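Local coordinates for IPT/TIG domain-containing protein BACOVA_02650 (Bacteroides ovatus, PDB 5E7H) that binds polysaccharide at the cell surface, probably capturing xyloglucan before its import, this chain being the IPT/TIG domain and the C-terminal xyloglucan-binding domain that follows it, at residues T121-T126 and V250-F255; A114-N119 and E165-E170; V32-E37 and G66-T71; Q60-S65 and E81-L86; F185-N190 and V217-T222. All coordinates share one frame; numbering follows the deposited sequence.

How the interactions relate
From the N terminus, 32-37 and then 60-65 open interactions 3 and 4; 66-71 closes the first and 81-86 the second, so the two cross and together tie the central strand pair of one IPT/TIG sheet to the two loops at the end of that domain. After the linker into the xyloglucan-binding domain, 114-119 opens interaction 2 and 121-126 opens interaction 1. Interaction 2 closes at 165-170, crossing interaction 1, which closes only at 250-255. Interaction 5 (185-190 with 217-222) is nested inside that long loop. Interactions 1 and 2 meet on neighbouring strands and at one sodium ion, and a bond from Asn119 to Tyr84 ties interaction 2 to interaction 4 across the domain boundary.

Interaction 1 (T121-T126 and V250-F255); sequences TCLGIT and VYFDNF. With NA (sodium ion), chain I.
Tyr251 stands opposite Gly124 in an antiparallel, non-hydrogen-bonded pair, and its side chain travels over strand 121-126. CG sits anti to the carbonyl carbon (chi1 -57°), which swings the ring past Gly124 to Thr126. Tyr251 CB starts 4.0 Å from Cys122 SG, Tyr251 CD1 comes 3.7 Å from Gly124 CA, CE1 passes between Gly124 CA and Thr126 CG2, and Tyr251 OH lies 3.8 Å from Thr126 CG2 before hydrogen-bonding Glu249. The Cys122 sulfur makes an oblique sulfur-aromatic contact, with SG 5.0 Å from the Tyr251 ring centroid. Cutting this residue back to an alanine would probably open a gap beside Cys122 and Thr126 and leave Glu249 without its hydroxyl mate. The sheet's other face carries Leu123, Ile125, Val250 and Phe252; Leu123 CD2 runs alongside Phe252 CD1 at 3.9 Å. Backbone bonds pair Leu123 with Phe252 and Ile125 with Val250, two for each pair. At the other end Asp253 reaches sodium with both carboxylate oxygens, OD1 at 2.6 Å and OD2 at 2.5 Å, while Thr121 O binds the same ion at 2.5 Å. A water and the carbonyl oxygens of Asn92 and Asn119 complete its shell. The all-oxygen site lets the cation hold together acceptors that would otherwise probably repel, holding Thr121 against Asp253 across the two strands.

Interaction 2 (A114-N119 and E165-E170); sequences APYVSN and ECFVKE. With NA (sodium ion), chain I; FMT (formic acid), chain C; FMT (formic acid), chain D.
Pro115 stands on the ring of Phe167 with its CA-CB side down and its N, CG and CD tilted up and away, so that one face of the aromatic is roofed by the loop 114-119. Pro115 CA stands 3.8 Å from the Phe167 ring centroid and only 11° off its normal, a CH-pi contact, while Pro115 CB rests 3.6 Å from Phe167 CG on the same face. Phe167 has CG anti to its backbone N (chi1 179°), which lifts the ring off strand 160-168 toward the loop. Ala114 comes in obliquely near the far end of the ring, its CB 3.7 Å from Phe167 CE1, and touches the Lys169 chain with the same methyl. Tyr116 crosses Phe167 at a slant, CE2 meeting CZ at 4.0 Å. The peptide between Ala114 and Pro115 is cis, and the resulting fold-back sets Ala114 N above the rim of the Tyr116 ring. Ala114 N makes a nearly straight bond at 2.8 Å to O2 of a formic acid molecule, probably from the crystallisation liquor; Lys169 NZ reaches O2 of the same molecule only weakly. Trp207 meets Phe167 edge-to-face and donates from NE1 to Val117 O. Asn119 O binds the sodium ion at 2.6 Å. This is a proline-aromatic CH-pi contact, which here seats a connecting loop on one sheet of the xyloglucan-binding domain, a beta sandwich.

Interaction 3 (V32-E37 and G66-T71); sequences VNINGE and GHISVT
His67 O is gripped from two directions: Asn35 N donates to it at 3.0 Å, from well above the carbonyl plane, and a water lies 2.8 Å from it. That water also sits 2.8 Å from Asn33 OD1 and near Ser69 OG, bridging the two strands, though more acceptors surround it than its protons can serve. Asn33 OD1 is further held by Gly36 N at 2.7 Å, an Asx motif that closes the turn after strand 31-34. CG of Asn33 is anti to the backbone N (chi1 178°), and this carries the amide over the turn, where ND2 meets Asp39. Upstream, Asn33 and Ser69 exchange two backbone bonds as an antiparallel hydrogen-bonded pair, flanked by the non-hydrogen-bonded pairs Val32 with Val70 and Ile34 with Ile68. The other face of these strands is wholly aliphatic. Val32 CG1 touches Ile68 CG2 at 3.9 Å from an oblique direction, whereas Ile34 and Ile68 run side by side, CD1 to CG1 4.0 Å. Val32 meets Ile54 and Phe56 of the facing sheet, and Ile34 meets Phe56. Asn35 lays its amide over Gly66, CG 3.5 Å from Gly66 CA, and ND2 is spent on Gln64 O and Phe83 O. The chemistry thus divides by face: apolar branches fill the inside of the IPT/TIG sandwich, while amides, hydroxyl and water knit the other side and the turn.

Interaction 4 (Q60-S65 and E81-L86); sequences QAPTQS and EIFYPL
This is an apolar contact between two loops at the end of the IPT/TIG domain, where the chain leaves for the xyloglucan-binding domain, and it centres on Pro62 set over one face of the Tyr84 ring. Pro62 CD stands 3.6 Å from the Tyr84 ring centroid and 5° off its normal, a CH-pi contact, while Pro62 CG meets Tyr84 CG at 3.7 Å. The two side chains cross at about a right angle. Ala61 CB reaches CE1 of the same ring obliquely at 4.0 Å, and Phe83 offers a ring face to Tyr84 CD2. Leu86 has CG anti to the carbonyl carbon (chi1 -68°), which brings its CD1 to 3.5 Å from Thr63 O. Ser65 CA points its hydrogen at Tyr84 O, 3.2 Å away; that oxygen accepts from Leu86 N across the inverse gamma turn centred on Pro85. Tyr84 OH goes beyond both loops, bonding Pro13 O and Asn119 ND2. With a phenylalanine here, those two groups would probably lose their shared hydroxyl, and the domains one tie. No classical hydrogen bond joins the loops directly: dispersion and weak CH donors hold them, and Asn35 ND2 bridges them by bonding Gln64 O and Phe83 O.

Interaction 5 (F185-N190 and V217-T222); sequences FDAALN and VVADAT. With ACT (acetate ion), chain G.
Val217 holds an unusual, eclipsed chi1 of -4°, with CG1 in line with its own backbone N, and this turns the methyl toward Leu189, CG1 lying 4.2 Å from Leu189 CB. Ala187, at the third position of a type I turn, has phi and psi near -99° and 0°, which directs its carbonyl across to the other loop. Ala187 O lies 3.1 Å from Val217 CA, a CA-H...O contact that takes the place of any ordinary hydrogen bond between the segments. The third touch is methyl against methyl, Ala187 CB to Ala219 CB at 3.8 Å. The turn itself is closed by Ala188 N donating to Phe185 O at 3.2 Å. Outside it, Asp186 N binds an acetate oxygen, O, at 3.0 Å, and the acetate methyl sits at the edge of the Phe185 ring; the acetate is probably from the crystallisation liquor. Downstream, Thr222 N-caps helix 223-227, with its own N bonded to Asp225 OD2 as in a capping box, and Asp220 forms a salt bridge to Arg229. Sparse alanine and valine contacts of this kind join two peripheral loops of the beta-sandwich: the turn leading into outermost strand 189-192, and the connection from strand 207-213 to the short helix.

Interaction 1 (T121-T126 and V250-F255)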
# COMPACT_ATOMS: atom_id res chain seq x y z
N THR A 121 -8.85 -10.82 2.85
CA THR A 121 -7.81 -11.70 2.32
C THR A 121 -6.60 -10.94 1.82
O THR A 121 -6.73 -9.96 1.11
CB THR A 121 -8.37 -12.52 1.18
OG1 THR A 121 -9.55 -13.20 1.63
CG2 THR A 121 -7.36 -13.55 0.70
N CYS A 122 -5.40 -11.42 2.16
CA CYS A 122 -4.17 -10.87 1.61
C CYS A 122 -3.33 -11.99 1.01
O CYS A 122 -3.51 -13.17 1.33
CB CYS A 122 -3.38 -10.09 2.66
SG CYS A 122 -2.81 -11.00 4.09
N LEU A 123 -2.43 -11.60 0.12
CA LEU A 123 -1.46 -12.49 -0.52
C LEU A 123 -0.29 -12.74 0.41
O LEU A 123 0.25 -11.80 0.97
CB LEU A 123 -0.95 -11.86 -1.82
CG LEU A 123 0.29 -12.50 -2.48
CD1 LEU A 123 -0.04 -13.88 -2.99
CD2 LEU A 123 0.82 -11.62 -3.59
N GLY A 124 0.08 -14.00 0.57
CA GLY A 124 1.27 -14.36 1.32
C GLY A 124 2.32 -14.99 0.43
O GLY A 124 2.04 -15.90 -0.35
N ILE A 125 3.54 -14.49 0.58
CA ILE A 125 4.71 -15.13 0.00
C ILE A 125 5.59 -15.48 1.21
O ILE A 125 6.24 -14.60 1.78
CB ILE A 125 5.44 -14.22 -0.97
CG1 ILE A 125 4.54 -13.81 -2.14
CG2 ILE A 125 6.74 -14.88 -1.48
CD1 ILE A 125 4.21 -14.88 -3.08
N THR A 126 5.56 -16.74 1.62
CA THR A 126 6.19 -17.14 2.86
C THR A 126 6.92 -18.45 2.66
O THR A 126 6.54 -19.28 1.83
CB THR A 126 5.17 -17.31 4.00
OG1 THR A 126 4.45 -18.54 3.83
CG2 THR A 126 4.19 -16.13 4.05
N VAL A 250 6.12 -12.49 3.95
CA VAL A 250 5.72 -11.19 3.40
C VAL A 250 4.28 -11.27 2.94
O VAL A 250 3.90 -12.23 2.26
CB VAL A 250 6.63 -10.77 2.24
CG1 VAL A 250 6.25 -9.38 1.72
CG2 VAL A 250 8.09 -10.80 2.67
N TYR A 251 3.48 -10.28 3.31
CA TYR A 251 2.07 -10.22 2.89
C TYR A 251 1.82 -8.94 2.11
O TYR A 251 2.47 -7.93 2.37
CB TYR A 251 1.10 -10.29 4.10
CG TYR A 251 1.32 -11.54 4.92
CD1 TYR A 251 0.74 -12.74 4.55
CD2 TYR A 251 2.19 -11.54 6.01
CE1 TYR A 251 0.99 -13.90 5.26
CE2 TYR A 251 2.44 -12.69 6.73
CZ TYR A 251 1.84 -13.87 6.34
OH TYR A 251 2.07 -15.05 7.02
N PHE A 252 0.88 -9.02 1.17
CA PHE A 252 0.50 -7.89 0.30
C PHE A 252 -1.01 -7.73 0.23
O PHE A 252 -1.74 -8.72 0.23
CB PHE A 252 0.99 -8.08 -1.14
CG PHE A 252 2.47 -8.30 -1.32
CD1 PHE A 252 3.04 -9.55 -1.15
CD2 PHE A 252 3.28 -7.26 -1.71
CE1 PHE A 252 4.41 -9.73 -1.33
CE2 PHE A 252 4.64 -7.45 -1.90
CZ PHE A 252 5.19 -8.69 -1.72
N ASP A 253 -1.49 -6.50 0.13
CA ASP A 253 -2.92 -6.28 -0.13
C ASP A 253 -3.16 -4.92 -0.78
O ASP A 253 -2.31 -4.03 -0.75
CB ASP A 253 -3.72 -6.38 1.18
CG ASP A 253 -5.16 -6.79 0.99
OD1 ASP A 253 -5.65 -6.98 -0.14
OD2 ASP A 253 -5.84 -6.93 2.03
N ASN A 254 -4.34 -4.79 -1.36
CA ASN A 254 -4.88 -3.50 -1.83
C ASN A 254 -3.94 -2.77 -2.78
O ASN A 254 -3.63 -1.59 -2.64
CB ASN A 254 -5.24 -2.60 -0.64
CG ASN A 254 -6.51 -3.04 0.01
OD1 ASN A 254 -7.46 -3.46 -0.68
ND2 ASN A 254 -6.56 -2.97 1.32
N PHE A 255 -3.51 -3.49 -3.80
CA PHE A 255 -2.81 -2.84 -4.89
C PHE A 255 -3.74 -1.81 -5.51
O PHE A 255 -4.92 -2.08 -5.73
CB PHE A 255 -2.38 -3.86 -5.97
CG PHE A 255 -1.34 -4.85 -5.49
CD1 PHE A 255 0.01 -4.58 -5.65
CD2 PHE A 255 -1.73 -6.05 -4.89
CE1 PHE A 255 0.97 -5.49 -5.20
CE2 PHE A 255 -0.77 -6.95 -4.43
CZ PHE A 255 0.57 -6.67 -4.59
NA NA I . -7.93 -7.74 0.96
O HOH W 1 -8.79 -5.27 1.08

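Interaction 2 (A114-N119 and E165-E170)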
# COMPACT_ATOMS: atom_id res chain seq x y z
N ALA A 114 1.20 -13.39 12.52
CA ALA A 114 1.41 -12.41 11.47
C ALA A 114 0.54 -12.70 10.24
O ALA A 114 0.36 -13.87 9.85
CB ALA A 114 2.87 -12.39 11.08
N PRO A 115 -0.02 -11.64 9.61
CA PRO A 115 0.23 -10.21 9.83
C PRO A 115 -0.69 -9.55 10.88
O PRO A 115 -0.76 -8.31 10.92
CB PRO A 115 0.00 -9.63 8.45
CG PRO A 115 -1.13 -10.48 7.90
CD PRO A 115 -0.83 -11.86 8.40
N TYR A 116 -1.35 -10.38 11.67
CA TYR A 116 -2.14 -10.02 12.87
C TYR A 116 -3.46 -9.36 12.53
O TYR A 116 -4.49 -9.81 13.08
CB TYR A 116 -1.33 -9.13 13.84
CG TYR A 116 -0.03 -9.76 14.28
CD1 TYR A 116 -0.03 -10.89 15.09
CD2 TYR A 116 1.18 -9.23 13.86
CE1 TYR A 116 1.17 -11.47 15.48
CE2 TYR A 116 2.37 -9.81 14.24
CZ TYR A 116 2.36 -10.92 15.04
OH TYR A 116 3.56 -11.49 15.42
N VAL A 117 -3.46 -8.34 11.68
CA VAL A 117 -4.67 -7.72 11.16
C VAL A 117 -4.62 -7.74 9.63
O VAL A 117 -3.54 -7.82 9.03
CB VAL A 117 -4.85 -6.27 11.68
CG1 VAL A 117 -5.14 -6.30 13.17
CG2 VAL A 117 -3.65 -5.41 11.39
N SER A 118 -5.79 -7.73 9.00
CA SER A 118 -5.89 -7.60 7.55
C SER A 118 -7.25 -7.07 7.20
O SER A 118 -8.21 -7.23 7.95
CB SER A 118 -5.63 -8.93 6.84
OG SER A 118 -6.65 -9.86 7.07
N ASN A 119 -7.32 -6.44 6.02
CA ASN A 119 -8.59 -6.07 5.44
C ASN A 119 -8.99 -7.26 4.56
O ASN A 119 -8.66 -7.31 3.38
CB ASN A 119 -8.47 -4.78 4.62
CG ASN A 119 -8.46 -3.51 5.47
OD1 ASN A 119 -8.41 -3.54 6.71
ND2 ASN A 119 -8.54 -2.37 4.79
N GLU A 165 -0.22 -2.23 0.25
CA GLU A 165 0.15 -2.45 1.64
C GLU A 165 0.99 -3.69 1.69
O GLU A 165 0.74 -4.66 0.96
CB GLU A 165 -1.08 -2.59 2.51
CG GLU A 165 -1.12 -1.63 3.68
CD GLU A 165 -1.17 -0.16 3.28
OE1 GLU A 165 -0.92 0.69 4.16
OE2 GLU A 165 -1.49 0.16 2.12
N CYS A 166 1.98 -3.68 2.57
CA CYS A 166 2.92 -4.80 2.70
C CYS A 166 3.26 -5.02 4.16
O CYS A 166 3.42 -4.06 4.92
CB CYS A 166 4.16 -4.50 1.90
SG CYS A 166 5.36 -5.85 1.82
N PHE A 167 3.34 -6.29 4.57
CA PHE A 167 3.79 -6.66 5.90
C PHE A 167 4.99 -7.58 5.75
O PHE A 167 4.88 -8.62 5.12
CB PHE A 167 2.67 -7.36 6.68
CG PHE A 167 3.06 -7.81 8.08
CD1 PHE A 167 3.92 -8.89 8.27
CD2 PHE A 167 2.52 -7.18 9.19
CE1 PHE A 167 4.27 -9.30 9.57
CE2 PHE A 167 2.85 -7.61 10.48
CZ PHE A 167 3.72 -8.67 10.65
N VAL A 168 6.12 -7.17 6.33
CA VAL A 168 7.33 -7.99 6.34
C VAL A 168 7.60 -8.44 7.78
O VAL A 168 7.74 -7.59 8.68
CB VAL A 168 8.54 -7.22 5.80
CG1 VAL A 168 9.84 -8.04 5.95
CG2 VAL A 168 8.30 -6.78 4.34
N LYS A 169 7.67 -9.74 8.03
CA LYS A 169 7.89 -10.24 9.40
C LYS A 169 9.26 -9.86 9.93
O LYS A 169 9.39 -9.38 11.09
CB LYS A 169 7.71 -11.76 9.46
CG LYS A 169 7.87 -12.37 10.87
CD LYS A 169 6.66 -12.05 11.71
CE LYS A 169 6.80 -12.59 13.13
NZ LYS A 169 6.74 -14.07 13.15
N GLU A 170 10.30 -10.12 9.13
CA GLU A 170 11.70 -9.88 9.51
C GLU A 170 12.47 -9.49 8.27
O GLU A 170 12.14 -9.94 7.17
CB GLU A 170 12.37 -11.13 10.11
CG GLU A 170 11.57 -11.93 11.12
CD GLU A 170 11.70 -11.40 12.54
OE1 GLU A 170 12.29 -10.32 12.74
OE2 GLU A 170 11.22 -12.09 13.47
NA NA I . -7.93 -7.74 0.96
C FMT C . 3.59 -15.36 14.57
O1 FMT C . 3.80 -14.72 15.63
O2 FMT C . 3.47 -14.73 13.49
C FMT D . 7.51 -14.68 17.04
O1 FMT D . 6.44 -14.88 16.41
O2 FMT D . 8.61 -15.08 16.56
O HOH W 1 -8.79 -5.27 1.08

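Interaction 3 (V32-E37 and G66-T71)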
# COMPACT_ATOMS: atom_id res chain seq x y z
N VAL A 32 -10.18 14.62 15.12
CA VAL A 32 -9.65 14.01 13.90
C VAL A 32 -10.80 13.25 13.23
O VAL A 32 -11.28 12.25 13.75
CB VAL A 32 -8.46 13.06 14.17
CG1 VAL A 32 -8.02 12.34 12.89
CG2 VAL A 32 -7.28 13.84 14.74
N ASN A 33 -11.25 13.77 12.08
CA ASN A 33 -12.37 13.18 11.37
C ASN A 33 -11.88 12.39 10.17
O ASN A 33 -11.07 12.88 9.39
CB ASN A 33 -13.35 14.26 10.91
CG ASN A 33 -14.50 13.68 10.11
OD1 ASN A 33 -14.44 13.62 8.89
ND2 ASN A 33 -15.54 13.21 10.81
N ILE A 34 -12.39 11.17 10.04
CA ILE A 34 -12.06 10.29 8.94
C ILE A 34 -13.15 10.27 7.87
O ILE A 34 -14.23 9.72 8.10
CB ILE A 34 -11.84 8.85 9.44
CG1 ILE A 34 -10.86 8.80 10.62
CG2 ILE A 34 -11.33 7.98 8.31
CD1 ILE A 34 -9.49 9.44 10.40
N ASN A 35 -12.87 10.94 6.75
CA ASN A 35 -13.70 10.88 5.54
C ASN A 35 -15.15 11.30 5.77
O ASN A 35 -16.03 10.88 5.03
CB ASN A 35 -13.65 9.47 4.93
CG ASN A 35 -12.29 9.14 4.34
OD1 ASN A 35 -11.31 9.85 4.60
ND2 ASN A 35 -12.22 8.09 3.53
N GLY A 36 -15.35 12.17 6.76
CA GLY A 36 -16.68 12.63 7.17
C GLY A 36 -17.63 11.50 7.57
O GLY A 36 -18.85 11.64 7.49
N GLU A 37 -17.06 10.40 8.06
CA GLU A 37 -17.87 9.25 8.50
C GLU A 37 -17.79 9.01 9.99
O GLU A 37 -18.80 8.66 10.61
CB GLU A 37 -17.42 8.00 7.76
CG GLU A 37 -17.74 8.08 6.29
CD GLU A 37 -17.45 6.82 5.52
OE1 GLU A 37 -17.38 5.73 6.13
OE2 GLU A 37 -17.28 6.93 4.29
N GLY A 66 -12.41 9.91 0.81
CA GLY A 66 -12.55 11.19 1.48
C GLY A 66 -11.20 11.71 1.92
O GLY A 66 -10.17 11.34 1.35
N HIS A 67 -11.20 12.58 2.93
CA HIS A 67 -9.97 13.12 3.49
C HIS A 67 -10.01 13.08 5.00
O HIS A 67 -11.09 13.03 5.59
CB HIS A 67 -9.75 14.55 3.02
CG HIS A 67 -9.70 14.68 1.53
ND1 HIS A 67 -8.53 14.53 0.82
CD2 HIS A 67 -10.68 14.90 0.62
CE1 HIS A 67 -8.79 14.67 -0.47
NE2 HIS A 67 -10.08 14.89 -0.62
N ILE A 68 -8.84 13.10 5.61
CA ILE A 68 -8.73 13.28 7.05
C ILE A 68 -8.68 14.76 7.39
O ILE A 68 -7.93 15.52 6.78
CB ILE A 68 -7.48 12.57 7.61
CG1 ILE A 68 -7.51 11.07 7.28
CG2 ILE A 68 -7.37 12.81 9.12
CD1 ILE A 68 -6.25 10.35 7.66
N SER A 69 -9.52 15.17 8.34
CA SER A 69 -9.53 16.56 8.85
C SER A 69 -9.03 16.58 10.28
O SER A 69 -9.53 15.85 11.13
CB SER A 69 -10.94 17.15 8.78
OG SER A 69 -11.38 17.23 7.43
N VAL A 70 -8.06 17.45 10.55
CA VAL A 70 -7.49 17.62 11.89
C VAL A 70 -7.82 19.02 12.40
O VAL A 70 -7.49 20.01 11.75
CB VAL A 70 -5.96 17.42 11.89
CG1 VAL A 70 -5.38 17.63 13.30
CG2 VAL A 70 -5.60 16.03 11.36
N THR A 71 -8.49 19.09 13.55
CA THR A 71 -8.76 20.38 14.18
C THR A 71 -7.81 20.56 15.36
O THR A 71 -7.70 19.70 16.22
CB THR A 71 -10.21 20.48 14.68
OG1 THR A 71 -11.11 20.33 13.58
CG2 THR A 71 -10.46 21.85 15.33
O HOH W 2 -12.73 14.75 6.98

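Interaction 4 (Q60-S65 and E81-L86)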
# COMPACT_ATOMS: atom_id res chain seq x y z
N GLN A 60 -12.10 1.37 12.29
CA GLN A 60 -13.02 0.77 11.33
C GLN A 60 -12.67 1.33 9.96
O GLN A 60 -12.00 2.36 9.87
CB GLN A 60 -14.47 1.07 11.68
CG GLN A 60 -14.78 2.57 11.65
CD GLN A 60 -16.14 2.93 12.21
OE1 GLN A 60 -16.26 3.32 13.37
NE2 GLN A 60 -17.17 2.84 11.38
N ALA A 61 -13.11 0.66 8.90
CA ALA A 61 -12.86 1.13 7.53
C ALA A 61 -13.90 2.16 7.11
O ALA A 61 -15.10 1.93 7.27
CB ALA A 61 -12.89 -0.02 6.56
N PRO A 62 -13.45 3.29 6.56
CA PRO A 62 -14.39 4.14 5.81
C PRO A 62 -15.08 3.36 4.69
O PRO A 62 -14.45 2.51 4.07
CB PRO A 62 -13.48 5.23 5.21
CG PRO A 62 -12.18 5.12 5.92
CD PRO A 62 -12.05 3.73 6.41
N THR A 63 -16.35 3.68 4.42
CA THR A 63 -17.10 3.03 3.36
C THR A 63 -16.94 3.78 2.04
O THR A 63 -17.29 3.24 0.99
CB THR A 63 -18.61 2.94 3.70
OG1 THR A 63 -19.20 4.24 3.70
CG2 THR A 63 -18.82 2.31 5.08
N GLN A 64 -16.41 5.01 2.09
CA GLN A 64 -16.21 5.85 0.90
C GLN A 64 -14.88 6.54 1.01
O GLN A 64 -14.33 6.68 2.10
CB GLN A 64 -17.31 6.90 0.76
CG GLN A 64 -18.71 6.34 0.67
CD GLN A 64 -19.76 7.43 0.60
OE1 GLN A 64 -19.48 8.60 0.89
NE2 GLN A 64 -20.97 7.06 0.23
N SER A 65 -14.35 6.98 -0.13
CA SER A 65 -13.16 7.81 -0.16
C SER A 65 -13.46 9.18 0.47
O SER A 65 -14.61 9.56 0.67
CB SER A 65 -12.67 7.98 -1.58
OG SER A 65 -13.69 8.57 -2.39
N GLU A 81 -4.04 14.21 0.08
CA GLU A 81 -4.28 12.90 -0.51
C GLU A 81 -5.68 12.41 -0.24
O GLU A 81 -6.20 12.61 0.85
CB GLU A 81 -3.31 11.84 0.06
CG GLU A 81 -1.86 12.04 -0.19
CD GLU A 81 -1.05 10.89 0.40
OE1 GLU A 81 -1.41 10.39 1.50
OE2 GLU A 81 -0.07 10.47 -0.23
N ILE A 82 -6.26 11.69 -1.19
CA ILE A 82 -7.52 11.00 -0.93
C ILE A 82 -7.24 9.79 -0.05
O ILE A 82 -6.43 8.92 -0.40
CB ILE A 82 -8.21 10.59 -2.23
CG1 ILE A 82 -8.63 11.87 -2.96
CG2 ILE A 82 -9.40 9.71 -1.96
CD1 ILE A 82 -9.32 11.64 -4.31
N PHE A 83 -7.90 9.77 1.10
CA PHE A 83 -7.83 8.67 2.08
C PHE A 83 -8.86 7.59 1.76
O PHE A 83 -10.01 7.90 1.45
CB PHE A 83 -8.06 9.23 3.50
CG PHE A 83 -7.70 8.26 4.60
CD1 PHE A 83 -6.38 7.90 4.80
CD2 PHE A 83 -8.68 7.73 5.42
CE1 PHE A 83 -6.05 6.99 5.81
CE2 PHE A 83 -8.36 6.84 6.43
CZ PHE A 83 -7.05 6.47 6.62
N TYR A 84 -8.43 6.33 1.79
CA TYR A 84 -9.24 5.16 1.42
C TYR A 84 -9.80 5.33 0.00
O TYR A 84 -11.02 5.37 -0.22
CB TYR A 84 -10.34 4.86 2.47
CG TYR A 84 -9.93 3.69 3.37
CD1 TYR A 84 -10.57 2.45 3.26
CD2 TYR A 84 -8.88 3.80 4.27
CE1 TYR A 84 -10.18 1.38 4.05
CE2 TYR A 84 -8.51 2.74 5.08
CZ TYR A 84 -9.16 1.53 4.95
OH TYR A 84 -8.77 0.45 5.73
N PRO A 85 -8.88 5.43 -0.97
CA PRO A 85 -9.28 5.56 -2.38
C PRO A 85 -9.75 4.22 -2.92
O PRO A 85 -9.08 3.56 -3.72
CB PRO A 85 -8.00 6.03 -3.06
CG PRO A 85 -6.93 5.40 -2.29
CD PRO A 85 -7.42 5.48 -0.83
N LEU A 86 -10.93 3.81 -2.46
CA LEU A 86 -11.46 2.48 -2.78
C LEU A 86 -11.59 2.26 -4.29
O LEU A 86 -11.38 1.14 -4.78
CB LEU A 86 -12.82 2.30 -2.10
CG LEU A 86 -12.67 2.22 -0.58
CD1 LEU A 86 -14.02 2.56 0.06
CD2 LEU A 86 -12.17 0.85 -0.12

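Interaction 5 (F185-N190 and V217-T222)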
# COMPACT_ATOMS: atom_id res chain seq x y z
N PHE A 185 7.20 -8.09 -19.58
CA PHE A 185 8.25 -8.34 -18.59
C PHE A 185 9.50 -7.47 -18.83
O PHE A 185 10.27 -7.22 -17.89
CB PHE A 185 8.60 -9.82 -18.58
CG PHE A 185 7.48 -10.67 -18.07
CD1 PHE A 185 7.22 -10.77 -16.72
CD2 PHE A 185 6.65 -11.34 -18.97
CE1 PHE A 185 6.16 -11.54 -16.26
CE2 PHE A 185 5.59 -12.10 -18.51
CZ PHE A 185 5.34 -12.20 -17.17
N ASP A 186 9.67 -6.98 -20.05
CA ASP A 186 10.72 -6.03 -20.33
C ASP A 186 10.56 -4.74 -19.51
O ASP A 186 11.55 -4.07 -19.20
CB ASP A 186 10.73 -5.71 -21.83
CG ASP A 186 12.06 -5.16 -22.29
OD1 ASP A 186 13.11 -5.73 -21.93
OD2 ASP A 186 12.05 -4.15 -23.03
N ALA A 187 9.32 -4.41 -19.14
CA ALA A 187 9.05 -3.17 -18.41
C ALA A 187 8.90 -3.39 -16.91
O ALA A 187 8.67 -2.45 -16.17
CB ALA A 187 7.78 -2.51 -18.95
N ALA A 188 9.04 -4.63 -16.47
CA ALA A 188 8.77 -4.94 -15.07
C ALA A 188 9.75 -4.33 -14.07
O ALA A 188 10.89 -4.01 -14.42
CB ALA A 188 8.74 -6.43 -14.89
N LEU A 189 9.28 -4.18 -12.84
CA LEU A 189 10.13 -3.80 -11.72
C LEU A 189 10.79 -5.06 -11.22
O LEU A 189 10.11 -5.99 -10.86
CB LEU A 189 9.31 -3.13 -10.63
CG LEU A 189 10.00 -2.86 -9.30
CD1 LEU A 189 11.15 -1.89 -9.52
CD2 LEU A 189 9.01 -2.32 -8.28
N ASN A 190 12.12 -5.08 -11.22
CA ASN A 190 12.85 -6.24 -10.72
C ASN A 190 13.75 -5.87 -9.56
O ASN A 190 14.15 -4.71 -9.41
CB ASN A 190 13.68 -6.88 -11.83
CG ASN A 190 12.85 -7.83 -12.67
OD1 ASN A 190 12.54 -8.95 -12.26
ND2 ASN A 190 12.50 -7.38 -13.84
N VAL A 217 7.03 -0.08 -13.81
CA VAL A 217 6.49 -1.38 -14.22
C VAL A 217 5.70 -1.26 -15.54
O VAL A 217 5.40 -2.29 -16.15
CB VAL A 217 5.68 -2.11 -13.05
CG1 VAL A 217 5.70 -1.38 -11.76
CG2 VAL A 217 4.34 -2.68 -13.45
N VAL A 218 5.49 -0.04 -16.05
CA VAL A 218 4.72 0.20 -17.26
C VAL A 218 5.52 1.09 -18.21
O VAL A 218 5.99 2.15 -17.79
CB VAL A 218 3.35 0.87 -16.92
CG1 VAL A 218 2.65 1.37 -18.20
CG2 VAL A 218 2.46 -0.10 -16.10
N ALA A 219 5.65 0.67 -19.47
CA ALA A 219 6.49 1.37 -20.45
C ALA A 219 5.73 2.37 -21.32
O ALA A 219 6.35 3.16 -22.05
CB ALA A 219 7.18 0.37 -21.34
N ASP A 220 4.41 2.33 -21.27
CA ASP A 220 3.56 3.13 -22.15
C ASP A 220 3.53 4.62 -21.75
O ASP A 220 3.87 4.98 -20.63
CB ASP A 220 2.15 2.55 -22.14
CG ASP A 220 2.17 1.05 -22.39
OD1 ASP A 220 2.31 0.65 -23.56
OD2 ASP A 220 2.08 0.28 -21.41
N ALA A 221 3.14 5.46 -22.69
CA ALA A 221 3.16 6.90 -22.48
C ALA A 221 2.03 7.38 -21.59
O ALA A 221 2.25 8.13 -20.63
CB ALA A 221 3.11 7.61 -23.81
N THR A 222 0.80 6.96 -21.91
CA THR A 222 -0.38 7.39 -21.15
C THR A 222 -1.17 6.21 -20.62
O THR A 222 -0.95 5.06 -21.04
CB THR A 222 -1.35 8.22 -22.00
OG1 THR A 222 -1.91 7.36 -23.00
CG2 THR A 222 -0.67 9.41 -22.68
C ACT G . 8.66 -9.16 -22.49
O ACT G . 8.46 -7.93 -22.65
OXT ACT G . 9.82 -9.62 -22.43
CH3 ACT G . 7.49 -10.10 -22.36